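PDB 4JZ5: Gp26 from Listeria phage P40, which probably hydrolyses the glycan strands of Listeria peptidoglycan, as a phage endolysin with a glycosyl hydrolase family 25 catalytic domain. Local coordinates for residues A[47-52]-A[76-81]; A[27-32]-A[57-62]. One frame throughout, in Å; residues are numbered along the deposited sequence. Where two conformers were deposited one is given.

Interaction 1 (A[47-52]-A[76-81])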
loop_
_atom_site.group_PDB
_atom_site.type_symbol
_atom_site.label_atom_id
_atom_site.label_comp_id
_atom_site.label_asym_id
_atom_site.label_seq_id
_atom_site.Cartn_x
_atom_site.Cartn_y
_atom_site.Cartn_z
ATOM N N VAL A 47 -6.250 5.877 -3.158
ATOM C CA VAL A 47 -4.815 5.936 -3.408
ATOM C C VAL A 47 -4.076 5.454 -2.169
ATOM O O VAL A 47 -4.416 5.841 -1.058
ATOM C CB VAL A 47 -4.363 7.369 -3.766
ATOM C CG1 VAL A 47 -2.851 7.443 -3.978
ATOM C CG2 VAL A 47 -5.093 7.863 -5.006
ATOM N N VAL A 48 -3.065 4.613 -2.353
ATOM C CA VAL A 48 -2.162 4.240 -1.275
ATOM C C VAL A 48 -0.819 4.922 -1.520
ATOM O O VAL A 48 -0.276 4.837 -2.614
ATOM C CB VAL A 48 -1.947 2.717 -1.186
ATOM C CG1 VAL A 48 -1.439 2.360 0.216
ATOM C CG2 VAL A 48 -3.234 1.959 -1.493
ATOM N N ILE A 49 -0.283 5.609 -0.515
ATOM C CA ILE A 49 0.978 6.309 -0.667
ATOM C C ILE A 49 2.047 5.680 0.196
ATOM O O ILE A 49 1.782 5.192 1.294
ATOM C CB ILE A 49 0.863 7.824 -0.379
ATOM C CG1 ILE A 49 0.665 8.125 1.100
ATOM C CG2 ILE A 49 -0.266 8.422 -1.197
ATOM C CD1 ILE A 49 0.490 9.595 1.405
ATOM N N ARG A 50 3.280 5.692 -0.289
ATOM C CA ARG A 50 4.395 5.114 0.460
ATOM C C ARG A 50 4.762 5.993 1.645
ATOM O O ARG A 50 4.980 7.192 1.482
ATOM C CB ARG A 50 5.623 4.930 -0.426
ATOM C CG ARG A 50 6.704 4.083 0.246
ATOM C CD ARG A 50 7.807 3.664 -0.705
ATOM N NE ARG A 50 8.695 4.776 -1.009
ATOM C CZ ARG A 50 9.803 4.668 -1.733
ATOM N NH1 ARG A 50 10.165 3.496 -2.236
ATOM N NH2 ARG A 50 10.550 5.739 -1.951
ATOM N N SER A 51 4.859 5.388 2.829
ATOM C CA SER A 51 5.209 6.107 4.039
ATOM C C SER A 51 6.704 6.235 4.267
ATOM O O SER A 51 7.183 7.268 4.733
ATOM C CB SER A 51 4.604 5.403 5.250
ATOM O OG SER A 51 5.071 4.071 5.394
ATOM N N SER A 52 7.437 5.165 3.966
ATOM C CA SER A 52 8.764 4.989 4.511
ATOM C C SER A 52 9.421 3.763 3.893
ATOM O O SER A 52 8.740 2.843 3.441
ATOM C CB SER A 52 8.685 4.832 6.035
ATOM O OG SER A 52 7.555 4.071 6.435
ATOM N N PHE A 76 -7.417 7.900 1.086
ATOM C CA PHE A 76 -6.111 7.322 0.904
ATOM C C PHE A 76 -5.635 6.560 2.124
ATOM O O PHE A 76 -6.149 6.682 3.224
ATOM C CB PHE A 76 -5.090 8.414 0.488
ATOM C CG PHE A 76 -4.600 9.274 1.621
ATOM C CD1 PHE A 76 -5.330 10.368 2.042
ATOM C CD2 PHE A 76 -3.398 8.990 2.261
ATOM C CE1 PHE A 76 -4.888 11.164 3.084
ATOM C CE2 PHE A 76 -2.941 9.789 3.298
ATOM C CZ PHE A 76 -3.697 10.880 3.709
ATOM N N GLY A 77 -4.627 5.746 1.878
ATOM C CA GLY A 77 -3.943 4.975 2.891
ATOM C C GLY A 77 -2.440 5.051 2.718
ATOM O O GLY A 77 -1.941 5.715 1.811
ATOM N N LEU A 78 -1.710 4.336 3.570
ATOM C CA LEU A 78 -0.243 4.344 3.566
ATOM C C LEU A 78 0.302 2.939 3.450
ATOM O O LEU A 78 -0.297 2.004 3.993
ATOM C CB LEU A 78 0.329 4.893 4.873
ATOM C CG LEU A 78 -0.160 6.259 5.333
ATOM C CD1 LEU A 78 0.536 6.629 6.631
ATOM C CD2 LEU A 78 0.014 7.352 4.306
ATOM N N TYR A 79 1.453 2.779 2.800
ATOM C CA TYR A 79 2.161 1.511 2.839
ATOM C C TYR A 79 3.624 1.733 3.186
ATOM O O TYR A 79 4.274 2.652 2.694
ATOM C CB TYR A 79 2.008 0.719 1.518
ATOM C CG TYR A 79 2.843 1.201 0.344
ATOM C CD1 TYR A 79 4.134 0.722 0.139
ATOM C CD2 TYR A 79 2.331 2.097 -0.590
ATOM C CE1 TYR A 79 4.901 1.130 -0.938
ATOM C CE2 TYR A 79 3.100 2.519 -1.677
ATOM C CZ TYR A 79 4.379 2.020 -1.843
ATOM O OH TYR A 79 5.166 2.421 -2.897
ATOM N N HIS A 80 4.148 0.838 4.020
ATOM C CA HIS A 80 5.531 0.849 4.462
ATOM C C HIS A 80 6.332 -0.209 3.724
ATOM O O HIS A 80 5.923 -1.370 3.691
ATOM C CB HIS A 80 5.584 0.517 5.954
ATOM C CG HIS A 80 6.974 0.410 6.477
ATOM N ND1 HIS A 80 7.634 -0.771 6.742
ATOM C CD2 HIS A 80 7.840 1.405 6.746
ATOM C CE1 HIS A 80 8.853 -0.479 7.183
ATOM N NE2 HIS A 80 8.997 0.832 7.182
ATOM N N TYR A 81 7.467 0.180 3.143
ATOM C CA TYR A 81 8.352 -0.755 2.466
ATOM C C TYR A 81 9.305 -1.355 3.495
ATOM O O TYR A 81 10.195 -0.675 4.024
ATOM C CB TYR A 81 9.135 -0.068 1.332
ATOM C CG TYR A 81 9.895 -1.075 0.506
ATOM C CD1 TYR A 81 11.139 -1.538 0.910
ATOM C CD2 TYR A 81 9.336 -1.624 -0.635
ATOM C CE1 TYR A 81 11.824 -2.481 0.171
ATOM C CE2 TYR A 81 10.026 -2.572 -1.387
ATOM C CZ TYR A 81 11.251 -3.006 -0.958
ATOM O OH TYR A 81 11.931 -3.954 -1.694
#

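Interaction 2 (A[27-32]-A[57-62])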
loop_
_atom_site.group_PDB
_atom_site.type_symbol
_atom_site.label_atom_id
_atom_site.label_comp_id
_atom_site.label_asym_id
_atom_site.label_seq_id
_atom_site.Cartn_x
_atom_site.Cartn_y
_atom_site.Cartn_z
ATOM N N ASP A 27 -1.346 3.265 -6.374
ATOM C CA ASP A 27 -0.381 3.477 -5.309
ATOM C C ASP A 27 0.765 4.304 -5.863
ATOM O O ASP A 27 1.173 4.119 -7.011
ATOM C CB ASP A 27 0.076 2.163 -4.646
ATOM C CG ASP A 27 0.734 1.209 -5.596
ATOM O OD1 ASP A 27 0.034 0.370 -6.179
ATOM O OD2 ASP A 27 1.981 1.283 -5.702
ATOM N N ILE A 28 1.234 5.256 -5.061
ATOM C CA ILE A 28 2.239 6.227 -5.465
ATOM C C ILE A 28 3.265 6.412 -4.354
ATOM O O ILE A 28 3.052 6.049 -3.188
ATOM C CB ILE A 28 1.610 7.585 -5.867
ATOM C CG1 ILE A 28 0.866 8.212 -4.685
ATOM C CG2 ILE A 28 0.697 7.407 -7.058
ATOM C CD1 ILE A 28 0.321 9.609 -4.969
ATOM N N SER A 29 4.385 7.007 -4.745
ATOM C CA SER A 29 5.512 7.216 -3.864
ATOM C C SER A 29 6.325 8.386 -4.397
ATOM O O SER A 29 5.865 9.157 -5.235
ATOM C CB SER A 29 6.394 5.967 -3.817
ATOM O OG SER A 29 7.071 5.798 -5.050
ATOM N N LYS A 30 7.560 8.494 -3.936
ATOM C CA LYS A 30 8.460 9.516 -4.461
ATOM C C LYS A 30 8.706 9.352 -5.958
ATOM O O LYS A 30 9.157 10.297 -6.611
ATOM C CB LYS A 30 9.793 9.500 -3.705
ATOM C CG LYS A 30 10.636 8.286 -3.955
ATOM C CD LYS A 30 11.646 8.543 -5.048
ATOM C CE LYS A 30 13.033 8.149 -4.594
ATOM N NZ LYS A 30 14.077 8.617 -5.546
ATOM N N TRP A 31 8.428 8.174 -6.507
ATOM C CA TRP A 31 8.617 7.946 -7.935
ATOM C C TRP A 31 7.563 8.640 -8.796
ATOM O O TRP A 31 7.684 8.672 -10.022
ATOM C CB TRP A 31 8.646 6.444 -8.209
ATOM C CG TRP A 31 9.834 5.793 -7.590
ATOM C CD1 TRP A 31 9.845 4.929 -6.544
ATOM C CD2 TRP A 31 11.197 5.979 -7.973
ATOM N NE1 TRP A 31 11.135 4.551 -6.250
ATOM C CE2 TRP A 31 11.984 5.187 -7.114
ATOM C CE3 TRP A 31 11.831 6.741 -8.960
ATOM C CZ2 TRP A 31 13.374 5.131 -7.214
ATOM C CZ3 TRP A 31 13.209 6.685 -9.058
ATOM C CH2 TRP A 31 13.965 5.883 -8.190
ATOM N N GLN A 32 6.551 9.203 -8.149
ATOM C CA GLN A 32 5.575 10.065 -8.797
ATOM C C GLN A 32 5.684 11.446 -8.159
ATOM O O GLN A 32 4.849 11.823 -7.340
ATOM C CB GLN A 32 4.161 9.499 -8.653
ATOM C CG GLN A 32 3.890 8.235 -9.463
ATOM C CD GLN A 32 4.572 7.012 -8.901
ATOM O OE1 GLN A 32 4.583 6.788 -7.675
ATOM N NE2 GLN A 32 5.124 6.190 -9.781
ATOM N N LYS A 57 14.347 6.098 5.978
ATOM C CA LYS A 57 13.772 7.396 5.650
ATOM C C LYS A 57 12.266 7.294 5.506
ATOM O O LYS A 57 11.718 6.222 5.218
ATOM C CB LYS A 57 14.356 7.920 4.335
ATOM C CG LYS A 57 13.950 7.091 3.133
ATOM C CD LYS A 57 14.487 7.675 1.827
ATOM C CE LYS A 57 13.895 6.957 0.622
ATOM N NZ LYS A 57 14.587 7.323 -0.643
ATOM N N TYR A 58 11.596 8.416 5.722
ATOM C CA TYR A 58 10.241 8.578 5.231
ATOM C C TYR A 58 10.304 8.840 3.738
ATOM O O TYR A 58 11.281 9.394 3.234
ATOM C CB TYR A 58 9.532 9.721 5.958
ATOM C CG TYR A 58 9.399 9.420 7.432
ATOM C CD1 TYR A 58 8.380 8.603 7.902
ATOM C CD2 TYR A 58 10.328 9.897 8.347
ATOM C CE1 TYR A 58 8.271 8.299 9.253
ATOM C CE2 TYR A 58 10.224 9.604 9.702
ATOM C CZ TYR A 58 9.198 8.800 10.147
ATOM O OH TYR A 58 9.106 8.517 11.498
ATOM N N ASP A 59 9.275 8.435 3.013
ATOM C CA ASP A 59 9.223 8.744 1.591
ATOM C C ASP A 59 9.225 10.256 1.399
ATOM O O ASP A 59 8.502 10.980 2.098
ATOM C CB ASP A 59 7.989 8.107 0.973
ATOM C CG ASP A 59 7.882 8.372 -0.510
ATOM O OD1 ASP A 59 7.399 9.468 -0.871
ATOM O OD2 ASP A 59 8.287 7.496 -1.312
ATOM N N GLU A 60 10.034 10.725 0.458
ATOM C CA GLU A 60 10.243 12.146 0.260
ATOM C C GLU A 60 8.994 12.896 -0.169
ATOM O O GLU A 60 8.962 14.122 -0.059
ATOM C CB GLU A 60 11.339 12.357 -0.788
ATOM C CG GLU A 60 12.721 11.820 -0.385
ATOM C CD GLU A 60 12.996 10.362 -0.800
ATOM O OE1 GLU A 60 12.084 9.505 -0.809
ATOM O OE2 GLU A 60 14.178 10.062 -1.106
ATOM N N ARG A 61 7.992 12.195 -0.685
ATOM C CA ARG A 61 6.757 12.834 -1.115
ATOM C C ARG A 61 5.582 12.507 -0.199
ATOM O O ARG A 61 4.450 12.828 -0.541
ATOM C CB ARG A 61 6.409 12.451 -2.564
ATOM C CG ARG A 61 7.456 12.856 -3.609
ATOM C CD ARG A 61 7.551 14.344 -3.878
ATOM N NE ARG A 61 8.749 14.611 -4.677
ATOM C CZ ARG A 61 9.037 15.764 -5.263
ATOM N NH1 ARG A 61 8.209 16.788 -5.175
ATOM N NH2 ARG A 61 10.161 15.883 -5.956
ATOM N N LEU A 62 5.835 11.868 0.941
ATOM C CA LEU A 62 4.751 11.495 1.847
ATOM C C LEU A 62 3.840 12.678 2.183
ATOM O O LEU A 62 2.616 12.600 2.026
ATOM C CB LEU A 62 5.326 10.919 3.138
ATOM C CG LEU A 62 4.342 10.750 4.300
ATOM C CD1 LEU A 62 3.262 9.759 3.955
ATOM C CD2 LEU A 62 5.088 10.288 5.539
HETATM O O HOH W 1 10.508 12.487 -5.562
#

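Interaction 1 (A[47-52]-A[76-81])
Gly77 N donates to Val47 O, the first of the backbone hydrogen bonds that pair the parallel strands 47-52 and 76-81. Ile49 N then donates to Gly77 O at 2.9 Å, and Tyr79 N returns to Ile49 O. Ser51 N closes the regular part on Tyr79 O, with a nearly straight N-H...O angle of 170°. Farther on, Tyr81 N reaches Ser52 O at 3.0 Å. Between these bonds the CA-H groups of Val48, Leu78 and Arg50 also lean on carbonyl oxygens.

The aromatic contact belongs to Tyr79. With its CG set between the backbone N and carbonyl carbon (chi1 76°), the ring swings back over the neighbouring strand, and Arg50 CA lies against one face, 3.8 Å from the ring centroid, a CH-pi contact. Arg50 CB touches the same ring at CZ (3.5 Å), while Val48 CG1 comes to its edge. The Arg50 guanidinium leads away and is claimed by Asp59 through a salt bridge.

On the face that carries Val47, Ile49, Phe76 and Leu78 the contact between these four is apolar. Ile49 and Leu78 lie alongside each other, pointing the same way; CG1 of Ile49 presses on CD2 of Leu78 at a tight 3.4 Å. Ile49 CD1 then reaches Phe76 CE2 at 3.9 Å.

The two strands with helix 62-72 between them form a right-handed beta-alpha-beta unit of the family's barrel. That helix covers Val47, Ile49 and Phe76 through Leu69, helix 87-106 touches Leu78 and Ser51, and strand 114-117 continues the sheet beyond 76-81.

Interaction 2 (A[27-32]-A[57-62])
The carboxylate of Asp59 meets the backbone of Lys30: Lys30 N donates to the syn lone pair of OD2 at 2.9 Å, while Arg61 N, from its own turn, approaches OD1 from above the carboxylate plane at 2.8 Å. The indole of Trp31 has Lys30 CD over the centre of one face, 3.9 Å above the plane. At the edge of the Arg61 guanidinium, in its plane, sits water 1. This water accepts a hydrogen bond from Arg61 NE and donates to Lys30 O at 2.8 Å, bridging the two loops.

Asp59 is thus gripped from several directions. Its CG stands opposite the backbone N (chi1 -179°), which carries the carboxylate across to the 27-32 loop. The bond from Arg61 N makes an Asx turn, just ahead of helix 62-72. In the 27-32 segment Ser29 OG accepts from Trp31 N, an ST turn.

Lys30 and Glu60 run side by side. The lysine CG lies 3.7 Å from Glu60 OE1, but Glu60 OE2 forms a salt bridge with Lys57 NZ at 2.8 Å. Arg61 CG packs on Lys30 CA at 3.6 Å, and its NH1 goes to Gln64.

The two turns follow strands 25-28 and 57-58 of the barrel sheet, so the contact joins the loop after 25-28 to the start of helix 62-72. Strand 25-28 runs parallel to 46-53, while 57-58 pairs with 46-53 in the antiparallel sense. Arg61 is the N-cap residue of helix 62-72, and Leu62 turns to helix 87-106, touching Ala100 and Cys104.

How the interactions relate
The centres of interactions 1 and 2 lie about 8 Å apart, and their segments alternate along the chain: 27-32, 47-52, 57-62, 76-81. Strand 46-53 joins them, flanked in the sheet by 25-28 and 76-81, with short strand 57-58 folding back on its end. The Arg50 NE to Asp59 OD2 salt bridge, 2.8 Å long, links the paired strands of interaction 1 to the loops of interaction 2, and Val48 O probably accepts a hydrogen bond from Ile28 N. Interaction 1 lies buried about 5 Å from the centre of the molecule, interaction 2 about 11 Å from it and only partly buried. Together they connect three neighbouring parallel strands, 25-28, 46-53 and 76-81, to the start of helix 62-72.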